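Local structure of malate synthase (3OYZ) at residues Gly230-Ile235 / Pro261-Glu266; Ile139-His142 / Asp147-Ser150; Glu161-Met166 / Val191-Asp196. The protein catalyses the magnesium-dependent Claisen condensation of acetyl-CoA with glyoxylate and the hydrolysis of the malyl-CoA formed, giving malate and CoA in the glyoxylate cycle. All coordinates share one frame; numbering follows the deposited sequence.

In the fold
Interactions 1 and 3 meet at the active site of the TIM barrel; interaction 2 stands apart at the surface. The 230-235 loop and the helix segment 191-196 follow the C-terminal ends of neighbouring parallel strands, 226-229 and 183-188, and both touch the bound pyruvate. They also touch each other, Pro-231 CG lying 4.1 Å from Val-191 CG2, although the centres of the two contacts are 22 Å apart. Interaction 1 follows acetyl-CoA outward toward its adenine, whereas interaction 3 runs from the magnesium to a subunit interface. Interaction 2, with its nearest atoms about 19 Å from interaction 3 and about 23 Å from interaction 1, joins the end of helix 127-143 to the loop before strand 152-157.

Interaction 1 of 3, residues Gly230-Ile235 / Pro261-Glu266; sequences GPYDDI and PGQVVE. With ACO (acetyl coenzyme *a), chain B; PYR (pyruvic acid), chain C.
Gln-263 reaches from the first turn of helix 261-269 to the backbone of Tyr-232 and Ile-235, and its amide does the polar work. NE2 donates to Tyr-232 O at 3.0 Å, nearly straight at 168°; the acceptor lies in the amide plane, and the N-H arrives in the carbonyl plane. Two waters widen this grip. One takes the N-H of Tyr-232 and donates to Gln-263 OE1 at 2.7 Å, while the other accepts from NE2 and donates to Ile-235 O. Because OE1 also accepts from the backbone N of Leu-259, both ends of the amide are engaged and its rotation is fixed.

Van der Waals contact between the segments also centres on NE2. The Tyr-232 ring presents its edge, CD2 lying 4.0 Å from Gln-263 NE2, with ring and amide planes turned 55° apart. Its hydroxyl is occupied elsewhere, on Asp-237. Ile-235 brings CA within 3.7 Å of NE2, and its extended CG1 branch (chi2 177°) carries CD1 away to the coenzyme, 3.8 Å from CCP of acetyl-CoA.

Both segments line acetyl-CoA, and Pro-231 also meets pyruvate, its CD 3.3 Å from the methyl carbon CB of that ligand. Pro-261 rests CD 3.5 Å from C8A of the adenine. Such loops after the C-terminal ends of the parallel strands form the active site of a TIM barrel, here the acetyl-CoA pocket of malate synthase.

Interaction 2 of 3, residues Ile139-His142 / Asp147-Ser150; sequences IVEH and DEGS
Glu-141 turns its carboxylate into the type II turn Asp-147 to Ser-150 and takes the N-H of Gly-149 on OE1, 2.8 Å away and almost straight at 173°. The donor comes from above the carboxylate plane, 46° out of it. An extended chain beyond a CG set anti to the carbonyl carbon carries the acid across, and CD passes 3.6 Å from Asp-147 O. That oxygen is held within the turn by Ser-150 N and by Ser-150 OG, the latter at 2.8 Å.

His-142 and Glu-148 join on the outer side. Glu-148, with CG anti to its own N (chi1 -162°), swings OE1 to the ring edge of His-142, where NE2 donates at 2.8 Å. The bond lies close to the imidazole plane and meets OE1 on its anti side, but tilted well out of the carboxylate plane.

Glu-141 OE2 is taken up by Arg-182 and the backbone N of Leu-151. Shortening this residue to an alanine is likely to leave that arginine without its carboxylate mate and the N-H of Gly-149 without its acceptor.

Together these bonds tie the last turn of helix 127-143, which packs against helix 92-105 through Val-140, to the loop leading into strand 152-157.

Interaction 3 of 3, residues Glu161-Met166 / Val191-Asp196; sequences EAELAM and VDYTKD. With MG (magnesium ion), chain D; PYR (pyruvic acid), chain C.
Glu-163 and Tyr-193 link helices 160-165 and 190-197 through one hydrogen bond, from OH to OE1 at 2.7 Å. The glutamate is fully extended: CG stands anti to the backbone N (chi1 178°), and the chain runs straight on beyond it. CB and CG meet nothing of the tyrosine segment and only carry the acid across; the side chain packs on Leu-212 of helix 210-223. CD arrives 3.6 Å from the phenol oxygen. OE1 receives the hydroxyl on its syn side, 31° out of the carboxylate plane, and lies at the ring edge with CE1 3.5 Å away; carboxylate and ring planes are 53° apart. OE2 points to other partners: Asn-215, and both Arg-218 and His-214 of a second subunit. This buried acid is therefore satisfied at both oxygens, and the arginine probably helps keep it ionised.

Alongside, a water bridges Glu-161 N and Asp-196 OD2, which also accepts from Gly-160 N.

One residue before the tyrosine, Asp-192 OD2 binds the magnesium ion at 1.9 Å. The metal is chelated by pyruvate O and O3 and joined by two waters and Glu-158. The backbone N-H groups of Val-191, at 2.8 Å from OXT, and Asp-192, at 2.9 Å from O, grip the pyruvate carboxylate. A glutamate and an aspartate after successive barrel strands, holding a magnesium ion that the 2-oxo acid chelates, make up the site, as in the HpcH/HpaI aldolase family.

Interaction 1 of 3, residues Gly230-Ile235 / Pro261-Glu266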
loop_
_atom_site.group_PDB
_atom_site.type_symbol
_atom_site.label_atom_id
_atom_site.label_comp_id
_atom_site.label_asym_id
_atom_site.label_seq_id
_atom_site.Cartn_x
_atom_site.Cartn_y
_atom_site.Cartn_z
ATOM N N GLY A 230 9.083 -13.012 -5.153
ATOM C CA GLY A 230 10.524 -13.127 -5.163
ATOM C C GLY A 230 10.902 -14.316 -4.294
ATOM O O GLY A 230 10.028 -15.062 -3.851
ATOM N N PRO A 231 12.205 -14.447 -4.017
ATOM C CA PRO A 231 12.675 -15.708 -3.428
ATOM C C PRO A 231 12.380 -15.843 -1.934
ATOM O O PRO A 231 12.343 -14.872 -1.167
ATOM C CB PRO A 231 14.161 -15.705 -3.739
ATOM C CG PRO A 231 14.481 -14.249 -3.854
ATOM C CD PRO A 231 13.312 -13.689 -4.619
ATOM N N TYR A 232 12.046 -17.064 -1.546
ATOM C CA TYR A 232 11.789 -17.343 -0.142
ATOM C C TYR A 232 13.058 -18.067 0.339
ATOM O O TYR A 232 13.231 -19.274 0.049
ATOM C CB TYR A 232 10.541 -18.212 -0.056
ATOM C CG TYR A 232 10.154 -18.428 1.386
ATOM C CD1 TYR A 232 9.327 -17.512 2.035
ATOM C CD2 TYR A 232 10.614 -19.555 2.100
ATOM C CE1 TYR A 232 9.015 -17.659 3.363
ATOM C CE2 TYR A 232 10.269 -19.757 3.442
ATOM C CZ TYR A 232 9.448 -18.803 4.043
ATOM O OH TYR A 232 9.106 -18.883 5.360
ATOM N N ASP A 233 13.987 -17.312 0.912
ATOM C CA ASP A 233 15.370 -17.823 0.999
ATOM C C ASP A 233 15.601 -18.756 2.198
ATOM O O ASP A 233 16.656 -19.364 2.270
ATOM C CB ASP A 233 16.454 -16.721 0.959
ATOM C CG ASP A 233 16.167 -15.545 1.929
ATOM O OD1 ASP A 233 15.270 -15.655 2.794
ATOM O OD2 ASP A 233 16.813 -14.468 1.825
ATOM N N ASP A 234 14.673 -18.864 3.150
ATOM C CA ASP A 234 14.712 -19.982 4.124
ATOM C C ASP A 234 14.305 -21.294 3.472
ATOM O O ASP A 234 13.173 -21.752 3.685
ATOM C CB ASP A 234 13.747 -19.692 5.277
ATOM C CG ASP A 234 14.192 -18.491 6.104
ATOM O OD1 ASP A 234 15.336 -18.038 5.915
ATOM O OD2 ASP A 234 13.421 -17.954 6.931
ATOM N N ILE A 235 15.171 -21.823 2.602
ATOM C CA ILE A 235 14.810 -22.864 1.637
ATOM C C ILE A 235 14.303 -24.150 2.293
ATOM O O ILE A 235 13.581 -24.924 1.663
ATOM C CB ILE A 235 15.968 -23.186 0.686
ATOM C CG1 ILE A 235 17.250 -23.408 1.502
ATOM C CG2 ILE A 235 16.289 -21.994 -0.216
ATOM C CD1 ILE A 235 18.466 -23.807 0.634
ATOM N N PRO A 261 14.830 -27.749 -6.119
ATOM C CA PRO A 261 13.809 -28.587 -6.764
ATOM C C PRO A 261 12.645 -28.870 -5.820
ATOM O O PRO A 261 11.502 -29.033 -6.250
ATOM C CB PRO A 261 14.598 -29.867 -7.152
ATOM C CG PRO A 261 15.989 -29.296 -7.447
ATOM C CD PRO A 261 16.207 -28.267 -6.316
ATOM N N GLY A 262 12.915 -28.897 -4.522
ATOM C CA GLY A 262 11.829 -29.106 -3.537
ATOM C C GLY A 262 10.831 -27.933 -3.495
ATOM O O GLY A 262 9.591 -28.143 -3.472
ATOM N N GLN A 263 11.351 -26.705 -3.605
ATOM C CA GLN A 263 10.425 -25.550 -3.741
ATOM C C GLN A 263 9.579 -25.616 -5.011
ATOM O O GLN A 263 8.363 -25.367 -4.980
ATOM C CB GLN A 263 11.138 -24.212 -3.542
ATOM C CG GLN A 263 11.517 -23.941 -2.093
ATOM C CD GLN A 263 12.078 -22.518 -1.913
ATOM O OE1 GLN A 263 12.553 -21.959 -2.881
ATOM N NE2 GLN A 263 12.135 -21.991 -0.706
ATOM N N VAL A 264 10.165 -26.087 -6.106
ATOM C CA VAL A 264 9.386 -26.255 -7.321
ATOM C C VAL A 264 8.121 -27.101 -7.099
ATOM O O VAL A 264 6.970 -26.762 -7.470
ATOM C CB VAL A 264 10.251 -26.818 -8.469
ATOM C CG1 VAL A 264 9.357 -27.045 -9.661
ATOM C CG2 VAL A 264 11.260 -25.789 -8.894
ATOM N N VAL A 265 8.328 -28.248 -6.442
ATOM C CA VAL A 265 7.200 -29.161 -6.254
ATOM C C VAL A 265 6.181 -28.471 -5.374
ATOM O O VAL A 265 5.005 -28.493 -5.676
ATOM C CB VAL A 265 7.598 -30.517 -5.571
ATOM C CG1 VAL A 265 6.307 -31.342 -5.273
ATOM C CG2 VAL A 265 8.566 -31.307 -6.475
ATOM N N GLU A 266 6.582 -27.936 -4.227
ATOM C CA GLU A 266 5.600 -27.261 -3.346
ATOM C C GLU A 266 4.822 -26.130 -4.051
ATOM O O GLU A 266 3.591 -26.034 -4.021
ATOM C CB GLU A 266 6.338 -26.667 -2.145
ATOM C CG GLU A 266 6.773 -27.735 -1.146
ATOM C CD GLU A 266 5.611 -28.275 -0.290
ATOM O OE1 GLU A 266 4.626 -27.548 -0.033
ATOM O OE2 GLU A 266 5.645 -29.450 0.120
HETATM N N1A ACO B . 19.095 -25.664 -9.978
HETATM C C2A ACO B . 19.472 -26.904 -10.348
HETATM N N3A ACO B . 19.723 -27.853 -9.430
HETATM C C4A ACO B . 19.640 -27.630 -8.093
HETATM C C5A ACO B . 19.225 -26.279 -7.658
HETATM C C6A ACO B . 18.983 -25.257 -8.693
HETATM N N6A ACO B . 18.652 -24.016 -8.248
HETATM N N7A ACO B . 19.208 -26.272 -6.319
HETATM C C8A ACO B . 19.599 -27.504 -5.916
HETATM N N9A ACO B . 19.804 -28.320 -6.959
HETATM C C1B ACO B . 20.217 -29.754 -6.823
HETATM C C2B ACO B . 21.203 -29.847 -5.667
HETATM O O2B ACO B . 22.513 -29.564 -6.155
HETATM C C3B ACO B . 21.014 -31.267 -5.170
HETATM O O3B ACO B . 21.735 -32.034 -6.139
HETATM P P3B ACO B . 22.370 -33.537 -5.913
HETATM O O7A ACO B . 21.320 -34.347 -6.659
HETATM O O8A ACO B . 22.397 -33.615 -4.400
HETATM O O9A ACO B . 23.757 -33.527 -6.515
HETATM C C4B ACO B . 19.520 -31.472 -5.355
HETATM O O4B ACO B . 19.134 -30.627 -6.448
HETATM C C5B ACO B . 18.732 -31.028 -4.127
HETATM O O5B ACO B . 19.372 -29.852 -3.627
HETATM P P1A ACO B . 19.032 -29.240 -2.184
HETATM O O1A ACO B . 19.466 -30.080 -1.026
HETATM O O2A ACO B . 17.553 -28.987 -2.235
HETATM O O3A ACO B . 19.762 -27.826 -2.002
HETATM P P2A ACO B . 21.335 -27.703 -1.726
HETATM O O4A ACO B . 21.825 -28.704 -2.723
HETATM O O5A ACO B . 21.521 -27.580 -0.228
HETATM O O6A ACO B . 21.782 -26.223 -2.233
HETATM C CBP ACO B . 21.481 -23.858 -2.838
HETATM C CCP ACO B . 21.141 -24.991 -1.863
HETATM C CDP ACO B . 22.987 -23.609 -2.882
HETATM C CEP ACO B . 20.826 -22.596 -2.291
HETATM C CAP ACO B . 21.039 -24.160 -4.276
HETATM O OAP ACO B . 19.704 -24.630 -4.146
HETATM C C9P ACO B . 21.032 -22.956 -5.195
HETATM O O9P ACO B . 22.100 -22.469 -5.581
HETATM N N8P ACO B . 19.827 -22.458 -5.518
HETATM C C7P ACO B . 19.746 -21.309 -6.411
HETATM C C6P ACO B . 20.164 -19.987 -5.750
HETATM C C5P ACO B . 19.752 -18.905 -6.732
HETATM O O5P ACO B . 19.194 -19.215 -7.782
HETATM N N4P ACO B . 19.985 -17.653 -6.339
HETATM C C3P ACO B . 19.630 -16.470 -7.103
HETATM C C2P ACO B . 18.113 -16.273 -7.175
HETATM S S1P ACO B . 17.856 -15.298 -5.721
HETATM C C ACO B . 18.269 -13.696 -6.032
HETATM O O ACO B . 18.941 -13.347 -6.983
HETATM C CH3 ACO B . 17.808 -12.681 -5.031
HETATM C C PYR C . 16.444 -10.404 -5.473
HETATM O O PYR C . 17.197 -9.373 -5.531
HETATM O OXT PYR C . 15.583 -10.591 -4.538
HETATM C CA PYR C . 16.490 -11.273 -6.563
HETATM O O3 PYR C . 17.270 -11.014 -7.575
HETATM C CB PYR C . 15.590 -12.451 -6.614
HETATM O O HOH W 1 11.988 -19.333 -3.383
HETATM O O HOH W 2 10.840 -23.661 1.588
#

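Interaction 2 of 3, residues Ile139-His142 / Asp147-Ser150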
loop_
_atom_site.group_PDB
_atom_site.type_symbol
_atom_site.label_atom_id
_atom_site.label_comp_id
_atom_site.label_asym_id
_atom_site.label_seq_id
_atom_site.Cartn_x
_atom_site.Cartn_y
_atom_site.Cartn_z
ATOM N N ILE A 139 16.998 -4.958 -31.120
ATOM C CA ILE A 139 18.253 -5.127 -31.908
ATOM C C ILE A 139 18.660 -6.614 -32.056
ATOM O O ILE A 139 18.929 -7.028 -33.182
ATOM C CB ILE A 139 19.363 -4.287 -31.307
ATOM C CG1 ILE A 139 19.127 -2.799 -31.711
ATOM C CG2 ILE A 139 20.769 -4.726 -31.816
ATOM C CD1 ILE A 139 19.905 -1.862 -30.788
ATOM N N VAL A 140 18.707 -7.377 -30.969
ATOM C CA VAL A 140 18.953 -8.831 -31.005
ATOM C C VAL A 140 18.079 -9.564 -31.983
ATOM O O VAL A 140 18.624 -10.314 -32.830
ATOM C CB VAL A 140 18.832 -9.443 -29.593
ATOM C CG1 VAL A 140 18.718 -10.952 -29.694
ATOM C CG2 VAL A 140 19.955 -8.942 -28.723
ATOM N N GLU A 141 16.754 -9.405 -31.895
ATOM C CA GLU A 141 15.809 -9.908 -32.884
ATOM C C GLU A 141 16.159 -9.625 -34.337
ATOM O O GLU A 141 16.167 -10.524 -35.210
ATOM C CB GLU A 141 14.339 -9.523 -32.613
ATOM C CG GLU A 141 13.873 -10.164 -31.291
ATOM C CD GLU A 141 12.573 -9.530 -30.745
ATOM O OE1 GLU A 141 12.230 -8.371 -31.119
ATOM O OE2 GLU A 141 11.913 -10.178 -29.905
ATOM N N HIS A 142 16.407 -8.353 -34.610
ATOM C CA HIS A 142 16.715 -7.968 -35.982
ATOM C C HIS A 142 18.089 -8.529 -36.413
ATOM O O HIS A 142 18.230 -8.964 -37.544
ATOM C CB HIS A 142 16.655 -6.450 -36.181
ATOM C CG HIS A 142 15.247 -5.944 -36.345
ATOM N ND1 HIS A 142 14.692 -5.669 -37.575
ATOM C CD2 HIS A 142 14.242 -5.808 -35.443
ATOM C CE1 HIS A 142 13.431 -5.294 -37.415
ATOM N NE2 HIS A 142 13.132 -5.385 -36.127
ATOM N N ASP A 147 11.515 -13.075 -35.346
ATOM C CA ASP A 147 10.394 -12.173 -35.579
ATOM C C ASP A 147 10.427 -11.047 -34.513
ATOM O O ASP A 147 10.779 -11.277 -33.348
ATOM C CB ASP A 147 9.063 -12.906 -35.492
ATOM C CG ASP A 147 8.836 -13.878 -36.649
ATOM O OD1 ASP A 147 8.983 -13.537 -37.852
ATOM O OD2 ASP A 147 8.377 -14.992 -36.322
ATOM N N GLU A 148 10.164 -9.817 -34.947
ATOM C CA GLU A 148 10.047 -8.717 -33.990
ATOM C C GLU A 148 9.076 -9.035 -32.845
ATOM O O GLU A 148 7.967 -9.532 -33.082
ATOM C CB GLU A 148 9.624 -7.419 -34.693
ATOM C CG GLU A 148 9.931 -6.192 -33.790
ATOM C CD GLU A 148 9.783 -4.873 -34.540
ATOM O OE1 GLU A 148 10.820 -4.303 -34.929
ATOM O OE2 GLU A 148 8.639 -4.454 -34.809
ATOM N N GLY A 149 9.505 -8.874 -31.594
ATOM C CA GLY A 149 8.577 -9.071 -30.455
ATOM C C GLY A 149 8.520 -10.519 -29.981
ATOM O O GLY A 149 7.824 -10.866 -29.036
ATOM N N SER A 150 9.280 -11.407 -30.620
ATOM C CA SER A 150 9.143 -12.829 -30.289
ATOM C C SER A 150 9.880 -13.212 -29.003
ATOM O O SER A 150 9.504 -14.189 -28.321
ATOM C CB SER A 150 9.622 -13.675 -31.483
ATOM O OG SER A 150 11.030 -13.538 -31.659
#

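Interaction 3 of 3, residues Glu161-Met166 / Val191-Asp196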
loop_
_atom_site.group_PDB
_atom_site.type_symbol
_atom_site.label_atom_id
_atom_site.label_comp_id
_atom_site.label_asym_id
_atom_site.label_seq_id
_atom_site.Cartn_x
_atom_site.Cartn_y
_atom_site.Cartn_z
ATOM N N GLU A 161 12.273 2.805 -7.763
ATOM C CA GLU A 161 11.985 3.457 -9.045
ATOM C C GLU A 161 11.186 2.463 -9.901
ATOM O O GLU A 161 10.339 2.903 -10.675
ATOM C CB GLU A 161 13.259 3.839 -9.865
ATOM C CG GLU A 161 14.150 4.923 -9.372
ATOM C CD GLU A 161 15.322 5.213 -10.368
ATOM O OE1 GLU A 161 16.403 4.645 -10.087
ATOM O OE2 GLU A 161 15.164 5.918 -11.415
ATOM N N ALA A 162 11.500 1.147 -9.880
ATOM C CA ALA A 162 10.850 0.273 -10.826
ATOM C C ALA A 162 9.440 0.073 -10.286
ATOM O O ALA A 162 8.557 -0.246 -11.076
ATOM C CB ALA A 162 11.549 -1.120 -10.795
ATOM N N GLU A 163 9.284 0.026 -8.971
ATOM C CA GLU A 163 7.936 -0.133 -8.391
ATOM C C GLU A 163 7.020 0.985 -8.855
ATOM O O GLU A 163 5.875 0.744 -9.281
ATOM C CB GLU A 163 7.960 -0.126 -6.849
ATOM C CG GLU A 163 6.578 -0.243 -6.177
ATOM C CD GLU A 163 6.739 -0.174 -4.659
ATOM O OE1 GLU A 163 7.904 -0.064 -4.239
ATOM O OE2 GLU A 163 5.786 -0.188 -3.843
ATOM N N LEU A 164 7.514 2.219 -8.776
ATOM C CA LEU A 164 6.729 3.368 -9.330
ATOM C C LEU A 164 6.522 3.289 -10.850
ATOM O O LEU A 164 5.434 3.664 -11.352
ATOM C CB LEU A 164 7.453 4.692 -9.006
ATOM C CG LEU A 164 7.429 5.039 -7.503
ATOM C CD1 LEU A 164 8.365 6.189 -7.130
ATOM C CD2 LEU A 164 6.006 5.312 -7.017
ATOM N N ALA A 165 7.522 2.740 -11.568
ATOM C CA ALA A 165 7.391 2.688 -13.037
ATOM C C ALA A 165 6.229 1.782 -13.450
ATOM O O ALA A 165 5.685 1.909 -14.557
ATOM C CB ALA A 165 8.676 2.176 -13.762
ATOM N N MET A 166 5.717 0.935 -12.571
ATOM C CA MET A 166 4.616 0.031 -13.019
ATOM C C MET A 166 3.313 0.837 -13.134
ATOM O O MET A 166 2.402 0.404 -13.860
ATOM C CB MET A 166 4.399 -1.161 -12.070
ATOM C CG MET A 166 5.513 -2.160 -12.053
ATOM S SD MET A 166 5.126 -3.532 -10.935
ATOM C CE MET A 166 5.484 -2.872 -9.317
ATOM N N VAL A 191 15.106 -9.200 -2.189
ATOM C CA VAL A 191 16.412 -9.115 -1.530
ATOM C C VAL A 191 17.090 -7.803 -1.947
ATOM O O VAL A 191 17.424 -6.984 -1.094
ATOM C CB VAL A 191 17.327 -10.326 -1.802
ATOM C CG1 VAL A 191 18.516 -10.184 -0.866
ATOM C CG2 VAL A 191 16.583 -11.600 -1.455
ATOM N N ASP A 192 17.296 -7.608 -3.241
ATOM C CA ASP A 192 17.837 -6.328 -3.685
ATOM C C ASP A 192 16.871 -5.161 -3.392
ATOM O O ASP A 192 17.317 -4.032 -3.141
ATOM C CB ASP A 192 18.093 -6.405 -5.177
ATOM C CG ASP A 192 19.455 -7.059 -5.503
ATOM O OD1 ASP A 192 20.398 -6.638 -4.812
ATOM O OD2 ASP A 192 19.503 -7.990 -6.351
ATOM N N TYR A 193 15.575 -5.445 -3.290
ATOM C CA TYR A 193 14.647 -4.368 -2.966
ATOM C C TYR A 193 14.848 -3.913 -1.540
ATOM O O TYR A 193 14.887 -2.720 -1.255
ATOM C CB TYR A 193 13.229 -4.910 -3.149
ATOM C CG TYR A 193 12.130 -3.886 -2.885
ATOM C CD1 TYR A 193 11.782 -2.967 -3.872
ATOM C CD2 TYR A 193 11.423 -3.887 -1.678
ATOM C CE1 TYR A 193 10.719 -2.021 -3.633
ATOM C CE2 TYR A 193 10.392 -2.989 -1.450
ATOM C CZ TYR A 193 10.009 -2.101 -2.443
ATOM O OH TYR A 193 8.985 -1.230 -2.085
ATOM N N THR A 194 15.031 -4.857 -0.615
ATOM C CA THR A 194 15.372 -4.540 0.786
ATOM C C THR A 194 16.555 -3.636 0.904
ATOM O O THR A 194 16.522 -2.671 1.693
ATOM C CB THR A 194 15.690 -5.827 1.574
ATOM O OG1 THR A 194 14.466 -6.539 1.624
ATOM C CG2 THR A 194 16.141 -5.560 3.075
ATOM N N LYS A 195 17.577 -3.952 0.102
ATOM C CA LYS A 195 18.787 -3.151 -0.056
ATOM C C LYS A 195 18.467 -1.715 -0.506
ATOM O O LYS A 195 18.847 -0.706 0.079
ATOM C CB LYS A 195 19.696 -3.863 -1.078
ATOM C CG LYS A 195 20.857 -3.034 -1.674
ATOM C CD LYS A 195 21.720 -3.770 -2.709
ATOM C CE LYS A 195 21.152 -3.983 -4.108
ATOM N NZ LYS A 195 20.291 -2.848 -4.539
ATOM N N ASP A 196 17.740 -1.642 -1.617
ATOM C CA ASP A 196 17.432 -0.345 -2.231
ATOM C C ASP A 196 16.590 0.500 -1.299
ATOM O O ASP A 196 16.769 1.706 -1.241
ATOM C CB ASP A 196 16.776 -0.588 -3.622
ATOM C CG ASP A 196 16.501 0.762 -4.374
ATOM O OD1 ASP A 196 17.482 1.347 -4.858
ATOM O OD2 ASP A 196 15.355 1.282 -4.453
HETATM MG MG MG D . 18.184 -9.085 -7.149
HETATM C C PYR C . 16.444 -10.404 -5.473
HETATM O O PYR C . 17.197 -9.373 -5.531
HETATM O OXT PYR C . 15.583 -10.591 -4.538
HETATM C CA PYR C . 16.490 -11.273 -6.563
HETATM O O3 PYR C . 17.270 -11.014 -7.575
HETATM C CB PYR C . 15.590 -12.451 -6.614
HETATM O O HOH W 3 14.804 3.304 -6.348
HETATM O O HOH W 4 19.867 -10.745 -7.013
HETATM O O HOH W 5 18.768 -9.104 -9.058
#